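PDB 6XJ7: Pgp2 from Campylobacter jejuni subsp. jejuni, which probably trims cell-wall peptidoglycan as an LD-carboxypeptidase, with peptidoglycan binding by a pocket on its accessory NTF2-like domain directing helical cell shape. Local coordinates for residues I258-D263 and G273-Y278; Y29-A34 and F239-I244. The protein carries 1 engineered substitution. One frame throughout, in Å; residues are numbered along the deposited sequence.

Contact 1: residues I258-D263 and G273-Y278. Engineered in segment 273-278: Ala275 (natural residue Lys).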
# COMPACT_ATOMS: atom_id res chain seq x y z
N ILE A 258 -2.53 -5.02 0.10
CA ILE A 258 -3.90 -5.43 0.42
C ILE A 258 -4.10 -5.03 1.87
O ILE A 258 -3.54 -5.65 2.77
CB ILE A 258 -4.12 -6.93 0.23
CG1 ILE A 258 -3.65 -7.40 -1.14
CG2 ILE A 258 -5.63 -7.25 0.48
CD1 ILE A 258 -3.76 -8.93 -1.30
N SER A 259 -4.83 -3.96 2.09
CA SER A 259 -5.15 -3.52 3.44
C SER A 259 -6.61 -3.87 3.69
O SER A 259 -7.45 -3.78 2.80
CB SER A 259 -4.90 -2.02 3.63
OG SER A 259 -5.89 -1.25 3.00
N PHE A 260 -6.89 -4.33 4.90
CA PHE A 260 -8.21 -4.82 5.23
C PHE A 260 -8.30 -4.88 6.74
O PHE A 260 -7.30 -4.92 7.45
CB PHE A 260 -8.54 -6.21 4.66
CG PHE A 260 -7.49 -7.26 4.95
CD1 PHE A 260 -7.73 -8.26 5.89
CD2 PHE A 260 -6.27 -7.25 4.30
CE1 PHE A 260 -6.77 -9.23 6.15
CE2 PHE A 260 -5.31 -8.20 4.57
CZ PHE A 260 -5.56 -9.20 5.50
N TYR A 261 -9.53 -4.89 7.19
CA TYR A 261 -9.80 -5.06 8.60
C TYR A 261 -9.98 -6.54 8.91
O TYR A 261 -10.69 -7.25 8.20
CB TYR A 261 -11.03 -4.25 8.99
CG TYR A 261 -11.15 -4.10 10.46
CD1 TYR A 261 -10.37 -3.18 11.15
CD2 TYR A 261 -12.00 -4.92 11.18
CE1 TYR A 261 -10.48 -3.04 12.54
CE2 TYR A 261 -12.12 -4.77 12.57
CZ TYR A 261 -11.36 -3.86 13.22
OH TYR A 261 -11.48 -3.74 14.59
N GLU A 262 -9.31 -6.99 9.96
CA GLU A 262 -9.26 -8.39 10.35
C GLU A 262 -9.99 -8.56 11.67
O GLU A 262 -9.75 -7.81 12.62
CB GLU A 262 -7.80 -8.79 10.50
CG GLU A 262 -7.40 -10.14 10.15
CD GLU A 262 -5.89 -10.21 10.06
OE1 GLU A 262 -5.37 -10.46 8.95
OE2 GLU A 262 -5.25 -9.95 11.11
N ASP A 263 -10.89 -9.53 11.72
CA ASP A 263 -11.69 -9.82 12.89
C ASP A 263 -11.60 -11.32 13.14
O ASP A 263 -12.10 -12.11 12.34
CB ASP A 263 -13.13 -9.38 12.65
CG ASP A 263 -13.91 -9.31 13.92
OD1 ASP A 263 -13.59 -10.05 14.87
OD2 ASP A 263 -14.84 -8.49 13.95
N GLY A 273 -8.39 -5.71 14.13
CA GLY A 273 -7.62 -4.52 13.87
C GLY A 273 -7.25 -4.42 12.40
O GLY A 273 -7.61 -5.29 11.60
N ASP A 274 -6.54 -3.34 12.09
CA ASP A 274 -6.10 -3.09 10.71
C ASP A 274 -5.02 -4.08 10.34
O ASP A 274 -4.02 -4.22 11.05
CB ASP A 274 -5.55 -1.67 10.55
CG ASP A 274 -6.56 -0.61 10.88
OD1 ASP A 274 -7.75 -0.82 10.64
OD2 ASP A 274 -6.13 0.47 11.35
N ALA A 275 -5.20 -4.73 9.20
CA ALA A 275 -4.24 -5.70 8.71
C ALA A 275 -3.73 -5.22 7.36
O ALA A 275 -4.39 -4.46 6.67
CB ALA A 275 -4.87 -7.09 8.57
N ILE A 276 -2.54 -5.69 6.99
CA ILE A 276 -1.99 -5.38 5.67
C ILE A 276 -1.18 -6.57 5.19
O ILE A 276 -0.40 -7.14 5.96
CB ILE A 276 -1.10 -4.13 5.67
CG1 ILE A 276 -1.70 -2.98 6.47
CG2 ILE A 276 -0.87 -3.69 4.20
CD1 ILE A 276 -0.74 -1.80 6.61
N LEU A 277 -1.36 -6.92 3.92
CA LEU A 277 -0.42 -7.78 3.21
C LEU A 277 0.25 -6.96 2.13
O LEU A 277 -0.42 -6.29 1.34
CB LEU A 277 -1.10 -8.99 2.57
CG LEU A 277 -1.87 -9.91 3.53
CD1 LEU A 277 -2.56 -11.01 2.77
CD2 LEU A 277 -0.92 -10.46 4.55
N TYR A 278 1.57 -7.02 2.09
CA TYR A 278 2.32 -6.55 0.94
C TYR A 278 2.69 -7.80 0.17
O TYR A 278 3.28 -8.71 0.74
CB TYR A 278 3.57 -5.79 1.36
CG TYR A 278 3.23 -4.51 2.02
CD1 TYR A 278 3.15 -3.32 1.31
CD2 TYR A 278 2.96 -4.48 3.38
CE1 TYR A 278 2.80 -2.13 1.95
CE2 TYR A 278 2.61 -3.30 4.03
CZ TYR A 278 2.52 -2.14 3.31
OH TYR A 278 2.15 -0.98 3.99
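Tyr261 lays its ring across the backbone of Gly273 on the opposite strand. CB leaves on the face of the sheet shared by Ser259, Asp274 and Ile276; CG, anti to the backbone N (chi1 -165°), then turns the ring over the neighbouring strand. CD1 lies 3.5 Å from Gly273 O, which sits over one ring face towards the rim. Further out, CE1 comes within 3.5 Å of Gly273 CA, and CZ within 3.6 Å of Gly273 N. The hydroxyl at the tip is hydrogen-bonded to Arg272, the residue before Gly273 on the same strand. Asp274 meets the edge of the ring, its OD1 3.6 Å from Tyr261 CD1, with the ring and carboxylate planes 73° apart.

The two segments belong to the antiparallel beta hairpin 254-265/270-281, part of the curved sheet of the NTF2-like domain. Six backbone hydrogen bonds fix the register through the pairs Ile258-Leu277, Phe260-Ala275 and Glu262-Gly273; Ala275 N to Phe260 O, at 2.7 Å, is the shortest.

On the other face, that of Ile258, Phe260 and Leu277, helix 176-194 packs with Leu186, Trp189 and Trp193. Here the engineered Ala275 (Lys in the natural protein) sets CB over the Phe260 ring in a CH-pi contact, 18° off the ring normal and 3.7 Å from Phe260 CE1. Leu277 arrives at the edge instead, its CG 4.0 Å from Phe260 CE2. The same Ala275 methyl is met by the extended Glu262 side chain, whose OE1 is 3.4 Å from Ala275 CB; Trp193 and Phe271 also touch that glutamate.

Contact 2: residues Y29-A34 and F239-I244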
# COMPACT_ATOMS: atom_id res chain seq x y z
N TYR A 29 -11.26 -0.13 -4.00
CA TYR A 29 -11.42 0.36 -2.63
C TYR A 29 -12.84 0.19 -2.13
O TYR A 29 -13.81 0.38 -2.87
CB TYR A 29 -11.04 1.82 -2.54
CG TYR A 29 -9.61 2.03 -3.00
CD1 TYR A 29 -8.56 1.83 -2.12
CD2 TYR A 29 -9.32 2.38 -4.30
CE1 TYR A 29 -7.25 1.99 -2.52
CE2 TYR A 29 -7.98 2.55 -4.72
CZ TYR A 29 -6.96 2.35 -3.81
OH TYR A 29 -5.65 2.47 -4.16
N ASP A 30 -12.94 -0.16 -0.85
CA ASP A 30 -14.18 -0.28 -0.12
C ASP A 30 -14.61 1.04 0.51
O ASP A 30 -15.73 1.13 1.02
CB ASP A 30 -14.01 -1.35 0.96
CG ASP A 30 -15.33 -1.86 1.48
OD1 ASP A 30 -16.13 -2.29 0.65
OD2 ASP A 30 -15.57 -1.83 2.70
N ASP A 31 -13.75 2.06 0.46
CA ASP A 31 -13.99 3.40 0.96
C ASP A 31 -13.81 4.37 -0.19
O ASP A 31 -13.12 4.09 -1.18
CB ASP A 31 -13.01 3.77 2.08
CG ASP A 31 -13.04 2.79 3.22
OD1 ASP A 31 -12.01 2.12 3.52
OD2 ASP A 31 -14.12 2.68 3.81
N ASN A 32 -14.42 5.54 -0.04
CA ASN A 32 -14.02 6.67 -0.85
C ASN A 32 -12.64 7.09 -0.38
O ASN A 32 -12.40 7.24 0.82
CB ASN A 32 -14.99 7.83 -0.69
CG ASN A 32 -16.37 7.50 -1.18
OD1 ASN A 32 -16.56 6.62 -2.02
ND2 ASN A 32 -17.36 8.22 -0.66
N VAL A 33 -11.72 7.24 -1.33
CA VAL A 33 -10.35 7.55 -0.99
C VAL A 33 -9.85 8.57 -1.98
O VAL A 33 -10.44 8.79 -3.03
CB VAL A 33 -9.43 6.30 -1.02
CG1 VAL A 33 -9.99 5.24 -0.08
CG2 VAL A 33 -9.27 5.74 -2.41
N ALA A 34 -8.74 9.20 -1.62
CA ALA A 34 -7.97 9.97 -2.57
C ALA A 34 -6.62 9.31 -2.74
O ALA A 34 -6.05 8.79 -1.78
CB ALA A 34 -7.79 11.41 -2.11
N PHE A 239 -12.72 -10.73 7.15
CA PHE A 239 -12.00 -9.67 6.51
C PHE A 239 -13.02 -8.66 6.03
O PHE A 239 -14.08 -9.04 5.52
CB PHE A 239 -11.22 -10.15 5.29
CG PHE A 239 -10.08 -11.09 5.59
CD1 PHE A 239 -9.63 -11.29 6.89
CD2 PHE A 239 -9.43 -11.74 4.55
CE1 PHE A 239 -8.59 -12.13 7.16
CE2 PHE A 239 -8.38 -12.59 4.81
CZ PHE A 239 -7.95 -12.79 6.12
N SER A 240 -12.71 -7.38 6.17
CA SER A 240 -13.61 -6.36 5.68
C SER A 240 -12.78 -5.13 5.32
O SER A 240 -11.57 -5.09 5.54
CB SER A 240 -14.68 -6.02 6.74
OG SER A 240 -14.08 -5.51 7.91
N ASP A 241 -13.47 -4.15 4.74
CA ASP A 241 -12.89 -2.86 4.39
C ASP A 241 -11.67 -3.04 3.51
O ASP A 241 -10.61 -2.43 3.73
CB ASP A 241 -12.52 -2.05 5.62
CG ASP A 241 -12.17 -0.63 5.26
OD1 ASP A 241 -12.64 -0.16 4.19
OD2 ASP A 241 -11.42 0.00 6.01
N ILE A 242 -11.81 -3.87 2.48
CA ILE A 242 -10.66 -4.25 1.69
C ILE A 242 -10.29 -3.13 0.71
O ILE A 242 -11.11 -2.70 -0.11
CB ILE A 242 -10.93 -5.55 0.93
CG1 ILE A 242 -11.26 -6.67 1.92
CG2 ILE A 242 -9.71 -5.90 0.07
CD1 ILE A 242 -11.77 -7.94 1.21
N ASN A 243 -9.03 -2.72 0.76
CA ASN A 243 -8.48 -1.69 -0.12
C ASN A 243 -7.23 -2.30 -0.73
O ASN A 243 -6.24 -2.49 -0.02
CB ASN A 243 -8.15 -0.40 0.65
CG ASN A 243 -9.39 0.33 1.13
OD1 ASN A 243 -10.37 0.42 0.41
ND2 ASN A 243 -9.34 0.86 2.35
N ILE A 244 -7.28 -2.62 -2.01
CA ILE A 244 -6.17 -3.31 -2.67
C ILE A 244 -5.61 -2.37 -3.72
O ILE A 244 -6.35 -1.82 -4.54
CB ILE A 244 -6.61 -4.66 -3.26
CG1 ILE A 244 -5.48 -5.23 -4.08
CG2 ILE A 244 -7.80 -4.52 -4.14
CD1 ILE A 244 -5.64 -6.75 -4.35
O HOH W 1 -16.34 -3.99 4.04
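Tyr29, Asn243 and Asp30 bury the largest areas here. The tyrosine offers an edge to the asparagine: Tyr29 CD1 lies 3.6 Å from Asn243 CB, with the ring and amide planes 45° apart. Val33 CG2 sits over the centre of one ring face, and the Tyr29 hydroxyl is hydrogen-bonded to Leu26 O and Ser245 OG.

Asn243 uses both ends of its amide. OD1 accepts from Asp30 N at 2.9 Å, while ND2 donates to Asp31 OD1 at 3.2 Å in a nearly straight bond (171°), reaching the carboxylate on its anti side. A weak second bond runs from Asp30 N to Ile242 O. Asp30 CG, anti to the backbone N (chi1 -162°), carries OD2 to a water 2.7 Å away, which donates to it and accepts from Asp241 N.

Beyond Asn32 the chain enters strand 33-39 of the catalytic domain's mixed sheet, so this contact joins that domain to the NTF2-like sheet.

Asp31 OD1 and Asp241 OD1 are only 2.5 Å apart, and Asp30 is close too; such crowding implies that one carboxyl group probably holds a proton, consistent with a raised pKa, although Lys161 also touches Asp31.

Contacts 1 and 2 have centres about 10 Å apart and meet through strand 236-246, which neighbours strand 254-265 in the same antiparallel sheet. Two probable backbone hydrogen bonds connect them: Tyr261 N to Ser240 O at 2.6 Å and Ser259 O to Asn243 N at 2.8 Å. On the helix-covered face, Phe260 CE1 packs 3.6 Å from Phe239 CE1. Contact 1 lies within the NTF2-like domain, while contact 2 ties that sheet's strand 236-246 to the chain leading into strand 33-39 of the catalytic domain's mixed sheet, largely by side-chain and water-mediated bonds. Both lie away from the predicted catalytic residues His125 and Cys142, so neither forms part of that active site.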